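Carboxylesterase SOBER1 (Arabidopsis thaliana, PDB 6AVX) hydrolyses carboxylic esters, preferring short acyl chains, shows phospholipase A2 activity, and restrains the plant hypersensitive response set off by the bacterial effector AvrBsT. Local coordinates at residues L14-S17 against G18-E22; S76-L79 against E80-N84; A87-D90 against Q91-E95; R163-L166 against F167-Q171. The protein carries 1 engineered substitution. All blocks are in the same frame, centred on the assembly; numbering follows the deposited sequence.

Interaction 1. Residues L14-S17 against G18-E22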
loop_
_atom_site.group_PDB
_atom_site.type_symbol
_atom_site.label_atom_id
_atom_site.label_comp_id
_atom_site.label_asym_id
_atom_site.label_seq_id
_atom_site.Cartn_x
_atom_site.Cartn_y
_atom_site.Cartn_z
ATOM N N LEU A 14 4.540 -8.971 5.104
ATOM C CA LEU A 14 5.429 -10.099 4.881
ATOM C C LEU A 14 5.064 -11.274 5.776
ATOM O O LEU A 14 4.965 -11.135 7.000
ATOM C CB LEU A 14 6.850 -9.651 5.201
ATOM C CG LEU A 14 7.944 -10.708 5.123
ATOM C CD1 LEU A 14 8.046 -11.203 3.699
ATOM C CD2 LEU A 14 9.268 -10.129 5.638
ATOM N N GLY A 15 4.896 -12.444 5.167
ATOM C CA GLY A 15 4.608 -13.682 5.858
ATOM C C GLY A 15 3.142 -13.943 6.108
ATOM O O GLY A 15 2.774 -15.074 6.452
ATOM N N ASP A 16 2.299 -12.933 5.968
ATOM C CA ASP A 16 0.894 -13.007 6.353
ATOM C C ASP A 16 0.089 -13.545 5.168
ATOM O O ASP A 16 0.654 -14.005 4.176
ATOM C CB ASP A 16 0.472 -11.609 6.817
ATOM C CG ASP A 16 -0.686 -11.594 7.792
ATOM O OD1 ASP A 16 -1.283 -12.635 8.101
ATOM O OD2 ASP A 16 -1.012 -10.481 8.239
ATOM N N SER A 17 -1.245 -13.470 5.231
ATOM C CA SER A 17 -2.096 -13.963 4.150
ATOM C C SER A 17 -3.337 -13.089 4.051
ATOM O O SER A 17 -3.655 -12.307 4.956
ATOM C CB SER A 17 -2.510 -15.412 4.376
ATOM O OG SER A 17 -3.439 -15.497 5.440
ATOM N N GLY A 18 -4.057 -13.240 2.946
ATOM C CA GLY A 18 -5.280 -12.497 2.752
ATOM C C GLY A 18 -6.352 -12.867 3.760
ATOM O O GLY A 18 -6.931 -12.003 4.421
ATOM N N PRO A 19 -6.672 -14.159 3.868
ATOM C CA PRO A 19 -7.726 -14.560 4.814
ATOM C C PRO A 19 -7.447 -14.131 6.233
ATOM O O PRO A 19 -8.383 -13.799 6.969
ATOM C CB PRO A 19 -7.780 -16.082 4.649
ATOM C CG PRO A 19 -7.384 -16.294 3.208
ATOM C CD PRO A 19 -6.266 -15.281 3.012
ATOM N N ALA A 20 -6.175 -14.075 6.645
ATOM C CA ALA A 20 -5.862 -13.635 7.999
ATOM C C ALA A 20 -6.267 -12.192 8.226
ATOM O O ALA A 20 -6.539 -11.796 9.362
ATOM C CB ALA A 20 -4.373 -13.810 8.291
ATOM N N ASN A 21 -6.315 -11.389 7.168
ATOM C CA ASN A 21 -6.599 -9.967 7.273
ATOM C C ASN A 21 -8.010 -9.571 6.889
ATOM O O ASN A 21 -8.397 -8.425 7.136
ATOM C CB ASN A 21 -5.603 -9.182 6.434
ATOM C CG ASN A 21 -4.294 -9.096 7.105
ATOM O OD1 ASN A 21 -4.087 -8.233 7.970
ATOM N ND2 ASN A 21 -3.401 -10.017 6.784
ATOM N N GLU A 22 -8.784 -10.479 6.308
ATOM C CA GLU A 22 -10.151 -10.144 5.927
ATOM C C GLU A 22 -10.945 -9.476 7.038
ATOM O O GLU A 22 -11.743 -8.579 6.719
ATOM C CB GLU A 22 -10.866 -11.381 5.356
ATOM C CG GLU A 22 -10.416 -11.722 3.940
ATOM C CD GLU A 22 -10.941 -13.025 3.399
ATOM O OE1 GLU A 22 -11.379 -13.891 4.168
ATOM O OE2 GLU A 22 -10.878 -13.210 2.167
#

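Interaction 2. Residues S76-L79 against E80-N84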
loop_
_atom_site.group_PDB
_atom_site.type_symbol
_atom_site.label_atom_id
_atom_site.label_comp_id
_atom_site.label_asym_id
_atom_site.label_seq_id
_atom_site.Cartn_x
_atom_site.Cartn_y
_atom_site.Cartn_z
ATOM N N SER A 76 13.027 -5.163 -9.744
ATOM C CA SER A 76 12.412 -6.202 -10.562
ATOM C C SER A 76 11.429 -7.022 -9.737
ATOM O O SER A 76 10.381 -7.458 -10.244
ATOM C CB SER A 76 13.496 -7.102 -11.154
ATOM O OG SER A 76 14.360 -7.582 -10.137
ATOM N N SER A 77 11.770 -7.263 -8.463
ATOM C CA SER A 77 10.890 -8.025 -7.589
ATOM C C SER A 77 9.609 -7.248 -7.297
ATOM O O SER A 77 8.522 -7.788 -7.438
ATOM C CB SER A 77 11.634 -8.448 -6.328
ATOM O OG SER A 77 10.861 -9.390 -5.625
ATOM N N VAL A 78 9.722 -5.967 -6.952
ATOM C CA VAL A 78 8.538 -5.130 -6.767
ATOM C C VAL A 78 7.682 -5.111 -8.033
ATOM O O VAL A 78 6.462 -5.173 -7.959
ATOM C CB VAL A 78 8.953 -3.715 -6.323
ATOM C CG1 VAL A 78 7.729 -2.818 -6.141
ATOM C CG2 VAL A 78 9.771 -3.774 -5.058
ATOM N N LEU A 79 8.297 -5.060 -9.219
ATOM C CA LEU A 79 7.500 -4.980 -10.455
ATOM C C LEU A 79 6.739 -6.270 -10.778
ATOM O O LEU A 79 5.640 -6.219 -11.350
ATOM C CB LEU A 79 8.367 -4.543 -11.632
ATOM C CG LEU A 79 8.933 -3.134 -11.484
ATOM C CD1 LEU A 79 9.817 -2.796 -12.685
ATOM C CD2 LEU A 79 7.832 -2.074 -11.347
ATOM N N GLU A 80 7.315 -7.440 -10.481
ATOM C CA GLU A 80 6.548 -8.676 -10.582
ATOM C C GLU A 80 5.277 -8.573 -9.759
ATOM O O GLU A 80 4.189 -8.963 -10.203
ATOM C CB GLU A 80 7.412 -9.848 -10.099
ATOM C CG GLU A 80 6.677 -11.167 -9.865
ATOM C CD GLU A 80 6.279 -11.880 -11.135
ATOM O OE1 GLU A 80 5.680 -12.964 -11.006
ATOM O OE2 GLU A 80 6.554 -11.375 -12.249
ATOM N N ALA A 81 5.400 -8.055 -8.538
ATOM C CA ALA A 81 4.236 -7.939 -7.694
ATOM C C ALA A 81 3.276 -6.916 -8.264
ATOM O O ALA A 81 2.077 -7.148 -8.250
ATOM C CB ALA A 81 4.652 -7.591 -6.267
ATOM N N VAL A 82 3.794 -5.793 -8.788
ATOM C CA VAL A 82 2.928 -4.774 -9.382
ATOM C C VAL A 82 2.134 -5.366 -10.532
ATOM O O VAL A 82 0.954 -5.067 -10.699
ATOM C CB VAL A 82 3.737 -3.536 -9.823
ATOM C CG1 VAL A 82 2.895 -2.622 -10.685
ATOM C CG2 VAL A 82 4.242 -2.756 -8.612
ATOM N N LYS A 83 2.768 -6.214 -11.344
ATOM C CA LYS A 83 2.073 -6.816 -12.476
ATOM C C LYS A 83 0.831 -7.558 -12.013
ATOM O O LYS A 83 -0.238 -7.450 -12.625
ATOM C CB LYS A 83 3.016 -7.765 -13.216
ATOM C CG LYS A 83 2.411 -8.417 -14.438
ATOM C CD LYS A 83 3.420 -9.400 -15.037
ATOM C CE LYS A 83 2.839 -10.189 -16.200
ATOM N NZ LYS A 83 3.805 -11.209 -16.710
ATOM N N ASN A 84 0.948 -8.316 -10.931
ATOM C CA ASN A 84 -0.205 -9.055 -10.444
ATOM C C ASN A 84 -1.272 -8.135 -9.868
ATOM O O ASN A 84 -2.464 -8.345 -10.109
ATOM C CB ASN A 84 0.228 -10.070 -9.404
ATOM C CG ASN A 84 -0.941 -10.695 -8.727
ATOM O OD1 ASN A 84 -1.243 -10.391 -7.568
ATOM N ND2 ASN A 84 -1.658 -11.533 -9.459
#

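Interaction 3. Residues A87-D90 against Q91-E95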
loop_
_atom_site.group_PDB
_atom_site.type_symbol
_atom_site.label_atom_id
_atom_site.label_comp_id
_atom_site.label_asym_id
_atom_site.label_seq_id
_atom_site.Cartn_x
_atom_site.Cartn_y
_atom_site.Cartn_z
ATOM N N ALA A 87 -3.138 -6.687 -12.691
ATOM C CA ALA A 87 -4.087 -7.622 -13.294
ATOM C C ALA A 87 -5.404 -7.616 -12.532
ATOM O O ALA A 87 -6.487 -7.644 -13.136
ATOM C CB ALA A 87 -3.477 -9.027 -13.337
ATOM N N ILE A 88 -5.337 -7.562 -11.200
ATOM C CA ILE A 88 -6.549 -7.529 -10.384
ATOM C C ILE A 88 -7.331 -6.254 -10.661
ATOM O O ILE A 88 -8.555 -6.275 -10.853
ATOM C CB ILE A 88 -6.189 -7.649 -8.894
ATOM C CG1 ILE A 88 -5.603 -9.032 -8.585
ATOM C CG2 ILE A 88 -7.414 -7.355 -8.011
ATOM C CD1 ILE A 88 -4.988 -9.150 -7.198
ATOM N N ILE A 89 -6.642 -5.113 -10.658
ATOM C CA ILE A 89 -7.311 -3.836 -10.890
ATOM C C ILE A 89 -7.901 -3.804 -12.293
ATOM O O ILE A 89 -9.041 -3.361 -12.493
ATOM C CB ILE A 89 -6.346 -2.660 -10.661
ATOM C CG1 ILE A 89 -5.780 -2.662 -9.231
ATOM C CG2 ILE A 89 -7.054 -1.337 -10.943
ATOM C CD1 ILE A 89 -4.514 -1.850 -9.089
ATOM N N ASP A 90 -7.117 -4.236 -13.286
ATOM C CA ASP A 90 -7.589 -4.280 -14.670
ATOM C C ASP A 90 -8.900 -5.045 -14.770
ATOM O O ASP A 90 -9.834 -4.621 -15.465
ATOM C CB ASP A 90 -6.571 -4.988 -15.566
ATOM C CG ASP A 90 -5.343 -4.154 -15.894
ATOM O OD1 ASP A 90 -5.282 -2.950 -15.602
ATOM O OD2 ASP A 90 -4.436 -4.760 -16.507
ATOM N N GLN A 91 -8.971 -6.200 -14.124
ATOM C CA GLN A 91 -10.168 -7.029 -14.240
ATOM C C GLN A 91 -11.369 -6.366 -13.574
ATOM O O GLN A 91 -12.485 -6.398 -14.115
ATOM C CB GLN A 91 -9.901 -8.402 -13.638
ATOM C CG GLN A 91 -11.102 -9.346 -13.673
ATOM C CD GLN A 91 -11.512 -9.726 -15.081
ATOM O OE1 GLN A 91 -10.744 -9.566 -16.033
ATOM N NE2 GLN A 91 -12.731 -10.238 -15.219
ATOM N N GLU A 92 -11.171 -5.755 -12.406
ATOM C CA GLU A 92 -12.269 -5.071 -11.738
ATOM C C GLU A 92 -12.804 -3.932 -12.599
ATOM O O GLU A 92 -14.024 -3.763 -12.729
ATOM C CB GLU A 92 -11.799 -4.577 -10.373
ATOM C CG GLU A 92 -12.852 -3.885 -9.533
ATOM C CD GLU A 92 -13.987 -4.793 -9.054
ATOM O OE1 GLU A 92 -13.832 -6.032 -9.026
ATOM O OE2 GLU A 92 -15.047 -4.233 -8.704
ATOM N N ILE A 93 -11.911 -3.142 -13.206
ATOM C CA ILE A 93 -12.344 -2.057 -14.081
ATOM C C ILE A 93 -13.006 -2.618 -15.342
ATOM O O ILE A 93 -14.023 -2.088 -15.810
ATOM C CB ILE A 93 -11.168 -1.098 -14.365
ATOM C CG1 ILE A 93 -10.798 -0.352 -13.079
ATOM C CG2 ILE A 93 -11.513 -0.107 -15.490
ATOM C CD1 ILE A 93 -9.475 0.400 -13.137
ATOM N N ALA A 94 -12.476 -3.719 -15.877
ATOM C CA ALA A 94 -13.080 -4.348 -17.055
ATOM C C ALA A 94 -14.481 -4.871 -16.760
ATOM O O ALA A 94 -15.309 -4.972 -17.673
ATOM C CB ALA A 94 -12.199 -5.488 -17.558
ATOM N N GLU A 95 -14.761 -5.225 -15.513
ATOM C CA GLU A 95 -16.090 -5.678 -15.123
ATOM C C GLU A 95 -17.030 -4.521 -14.825
ATOM O O GLU A 95 -18.197 -4.755 -14.495
ATOM C CB GLU A 95 -15.976 -6.649 -13.946
ATOM C CG GLU A 95 -15.354 -7.965 -14.368
ATOM C CD GLU A 95 -15.029 -8.880 -13.216
ATOM O OE1 GLU A 95 -15.265 -8.498 -12.053
ATOM O OE2 GLU A 95 -14.529 -9.997 -13.488
#

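Interaction 4. Residues R163-L166 against F167-Q171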
loop_
_atom_site.group_PDB
_atom_site.type_symbol
_atom_site.label_atom_id
_atom_site.label_comp_id
_atom_site.label_asym_id
_atom_site.label_seq_id
_atom_site.Cartn_x
_atom_site.Cartn_y
_atom_site.Cartn_z
ATOM N N ARG A 163 9.979 0.388 14.923
ATOM C CA ARG A 163 11.381 -0.001 14.814
ATOM C C ARG A 163 11.588 -1.104 13.794
ATOM O O ARG A 163 12.699 -1.626 13.667
ATOM C CB ARG A 163 11.945 -0.410 16.177
ATOM C CG ARG A 163 11.900 0.728 17.197
ATOM C CD ARG A 163 12.782 0.470 18.412
ATOM N NE ARG A 163 14.162 0.140 18.038
ATOM C CZ ARG A 163 14.873 -0.874 18.532
ATOM N NH1 ARG A 163 14.374 -1.667 19.470
ATOM N NH2 ARG A 163 16.111 -1.082 18.104
ATOM N N MET A 164 10.543 -1.454 13.051
ATOM C CA MET A 164 10.676 -2.423 11.980
ATOM C C MET A 164 10.714 -1.765 10.618
ATOM O O MET A 164 11.550 -2.137 9.789
ATOM C CB MET A 164 9.559 -3.453 12.055
ATOM C CG MET A 164 9.711 -4.278 13.297
ATOM S SD MET A 164 8.347 -5.380 13.599
ATOM C CE MET A 164 8.426 -6.421 12.139
ATOM N N VAL A 165 9.854 -0.794 10.393
ATOM C CA VAL A 165 9.927 0.113 9.260
ATOM C C VAL A 165 9.975 1.484 9.910
ATOM O O VAL A 165 8.967 1.982 10.417
ATOM C CB VAL A 165 8.729 -0.024 8.319
ATOM C CG1 VAL A 165 8.839 1.000 7.192
ATOM C CG2 VAL A 165 8.659 -1.435 7.756
ATOM N N LEU A 166 11.178 2.052 9.997
ATOM C CA LEU A 166 11.364 3.253 10.786
ATOM C C LEU A 166 10.473 4.375 10.289
ATOM O O LEU A 166 10.228 4.523 9.094
ATOM C CB LEU A 166 12.813 3.737 10.737
ATOM C CG LEU A 166 13.899 2.822 11.278
ATOM C CD1 LEU A 166 15.015 3.707 11.780
ATOM C CD2 LEU A 166 13.452 1.917 12.377
ATOM N N PHE A 167 10.007 5.182 11.228
ATOM C CA PHE A 167 9.177 6.333 10.890
ATOM C C PHE A 167 9.847 7.200 9.826
ATOM O O PHE A 167 9.176 7.718 8.921
ATOM C CB PHE A 167 8.899 7.116 12.177
ATOM C CG PHE A 167 7.946 8.273 12.017
ATOM C CD1 PHE A 167 6.589 8.067 11.838
ATOM C CD2 PHE A 167 8.408 9.582 12.097
ATOM C CE1 PHE A 167 5.714 9.125 11.722
ATOM C CE2 PHE A 167 7.532 10.651 11.973
ATOM C CZ PHE A 167 6.183 10.419 11.790
ATOM N N GLU A 168 11.174 7.336 9.887
ATOM C CA GLU A 168 11.883 8.136 8.888
ATOM C C GLU A 168 11.728 7.572 7.477
ATOM O O GLU A 168 11.777 8.330 6.498
ATOM C CB GLU A 168 13.369 8.249 9.236
ATOM C CG GLU A 168 14.111 6.915 9.245
ATOM C CD GLU A 168 15.616 7.081 9.093
ATOM O OE1 GLU A 168 16.236 6.285 8.350
ATOM O OE2 GLU A 168 16.174 8.014 9.706
ATOM N N ALA A 169 11.570 6.257 7.335
ATOM C CA ALA A 169 11.317 5.688 6.018
ATOM C C ALA A 169 9.964 6.114 5.483
ATOM O O ALA A 169 9.798 6.267 4.266
ATOM C CB ALA A 169 11.401 4.167 6.066
ATOM N N GLY A 170 8.985 6.307 6.367
ATOM C CA GLY A 170 7.702 6.828 5.940
ATOM C C GLY A 170 7.785 8.301 5.601
ATOM O O GLY A 170 7.277 8.742 4.568
ATOM N N GLN A 171 8.455 9.081 6.448
ATOM C CA GLN A 171 8.634 10.498 6.156
ATOM C C GLN A 171 9.344 10.711 4.826
ATOM O O GLN A 171 9.044 11.674 4.119
ATOM C CB GLN A 171 9.439 11.162 7.269
ATOM C CG GLN A 171 8.732 11.236 8.614
ATOM C CD GLN A 171 9.624 11.851 9.682
ATOM O OE1 GLN A 171 10.703 11.335 9.986
ATOM N NE2 GLN A 171 9.185 12.971 10.241
#

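Interaction 1. Residues L14-S17 against G18-E22
D16 and S17 hold the start of the short, weakly bonded helix 18-21 through three separate polar links. D16 OD2 receives the side-chain amide of N21, with ND2 to OD2 at 2.8 Å and a nearly straight N-H angle of 166°. OD2 lies close to the amide plane of N21, whereas ND2 meets OD2 from above the carboxylate plane, and the two flat groups are turned 66° apart. The other oxygen, OD1, lies 3.3 Å from A20 CB and also takes a weak bond from the backbone N of S17 at 3.0 Å. The carboxylate thus has a firm donor at OD2 and a weak one at OD1, which would tend to limit its rotation.

S17 comes next and occupies the N-cap. Its OG, placed between backbone N and carbonyl carbon at chi1 71°, leans over the first turn and accepts a weak capping bond from A20 N at 3.3 Å. The same hydroxyl oxygen packs against A20 CB at 3.4 Å and against P19 CD at 3.7 Å. The carbonyl O of S17 takes a further bond from N21 ND2, 2.9 Å long. One amide nitrogen thus bridges the D16 side chain and the S17 backbone, tying the loop to the turn that follows.

The contact lies at the surface, in the loop after strand 7-11 leading into helix 18-21, with the D16 side chain about 9 Å from that of the probable nucleophile S108. G18 N bonds to S42 OG, N21 touches H12, and G15 is joined by backbone hydrogen bonding to R57 of strand 54-57.

Interaction 2. Residues S76-L79 against E80-N84
V82 sets its side chain back along the helix against V78, one turn earlier, and is the apolar link between the two segments. Its CB lies 3.6 Å from the carbonyl O of L79 and slightly further from that of V78. At the branch the two methyls part. CG1 stands anti to the backbone N (chi1 168°), which leaves CG2 beside that nitrogen and directed to the preceding turn. CG2 comes within 3.3 Å of V78 O and meets V78 CG1 at 4.3 Å, a loose methyl-to-methyl contact.

The carbonyl that CG2 touches is the one gripped by the V82 backbone: V82 N donates to V78 O at 2.9 Å, and the donor lies in the carbonyl plane. Regular i to i+4 bonds run on either side of this one in the sequence. K83 N gives to L79 O at 2.9 Å and E80 N to S76 O at 3.1 Å, while the A81 N to S77 O bond is weak at 3.3 Å. The charged chains take little part: E80 bends at chi2, K83 is extended, and the ends of both lead away from the preceding turn. A81 adds its CB over V78 O at 3.5 Å.

The backbone bonding is thus that of an ordinary alpha-helix with one apolar face. That face of helix 75-94 is laid on helix 109-120, which follows the turn bearing the probable nucleophile S108: V78 and V82 both touch A116, A81 touches L113 and L79 touches L120. V78 also touches F60 and P136, and S77 OG bonds to D61 N.

Interaction 3. Residues A87-D90 against Q91-E95
D90 O and A94 N form the shortest of the backbone bonds joining these two turns, at 2.8 Å. I93 N meets I89 O at 3.0 Å with an N-H angle of 169°, and the donor sits nearly along the C=O axis. Q91 N to A87 O and E92 N to I88 O complete the i to i+4 ladder at the end of helix 75-94. Within the later segment the Q91 amide turns to E95: NE2 donates to OE2 from above the carboxylate plane, a bond modelled so short that its exact geometry is doubtful. A bend in the Q91 chain (chi2 65°) brings its amide over the last turn.

The apolar contact is between I89 and I93, which run side by side, pointing the same way, with I89 CG2 against I93 CD1 at 3.7 Å in the conformer modelled here. I93 CG1 also rests 3.5 Å from I89 O. Both side chains touch Y121, while I93 adds P99, and I88 packs on F7 of strand 7-11.

The chemistry is therefore divided: Q91 bonds to E95, E92 OE2 to T97 OG1 in the following loop, and D90 OD1 to the Y121 hydroxyl, whereas branched apolar chains fasten the helix end to Y121 and the sheet.

Interaction 4. Residues R163-L166 against F167-Q171
F167 opens the helix, following L166 at the N-cap, and its CB sits 3.7 Å from L166 C. With CG anti to the backbone N, the ring is carried away from the preceding loop to F186, which it meets with the ring planes about 70° apart.

E168 follows and lies alongside L166, the two side chains pointing the same way. The contact is through aliphatic carbons: E168 CG lies 3.7 Å from L166 CB and 4.2 Å from L166 CD1. A chi1 of 63° puts CG between the backbone N and carbonyl carbon, next to L166. The carboxylate is bonded beyond the segments, OE1 accepting from V69 N, and K68 touches both E168 and L166.

A169 N donates to L166 O at 2.8 Å. The geometry is bent: the N-H angle is 132°, and the donor stands well above the carbonyl plane. A169 CB lies 3.3 Å from the same oxygen and 4.2 Å from V165 CG1. G170 N gives L166 O a second, weak bond at 3.5 Å, so two successive amides share one carbonyl as the turn begins.

V165 connects this turn with the active site. Its side chain touches S108 and H194, and its backbone N bonds to OD1 of D162; these three are the probable charge-relay residues. V165 O is in turn bonded by H158 NE2. The contact thus combines apolar packing beside the triad with a helix start in which the L166 carbonyl receives the first amides, and the peptide N-H groups of M164 and V165 both donate to the D162 carboxylate, which is consistent with their holding it in place.

In the fold
The four contacts follow one another along the chain, each a local contact in a single alpha/beta-hydrolase domain built on a parallel six-stranded sheet. Interactions 2 and 3 are successive parts of helix 75-94 and its end, their centres 17 Å apart, and run from the packing against helix 109-120 to the helix end beside strand 7-11. Interaction 1 follows strand 7-11 and interaction 4 follows strand 154-159. These two loop-to-helix turns have nearest atoms about 8 Å apart. Interactions 3 and 4 are furthest apart, 32 Å between centres, on opposite sides of the chain's centre. Helix 75-94 thus lies away from the probable catalytic residues, whereas the two turns lie near them.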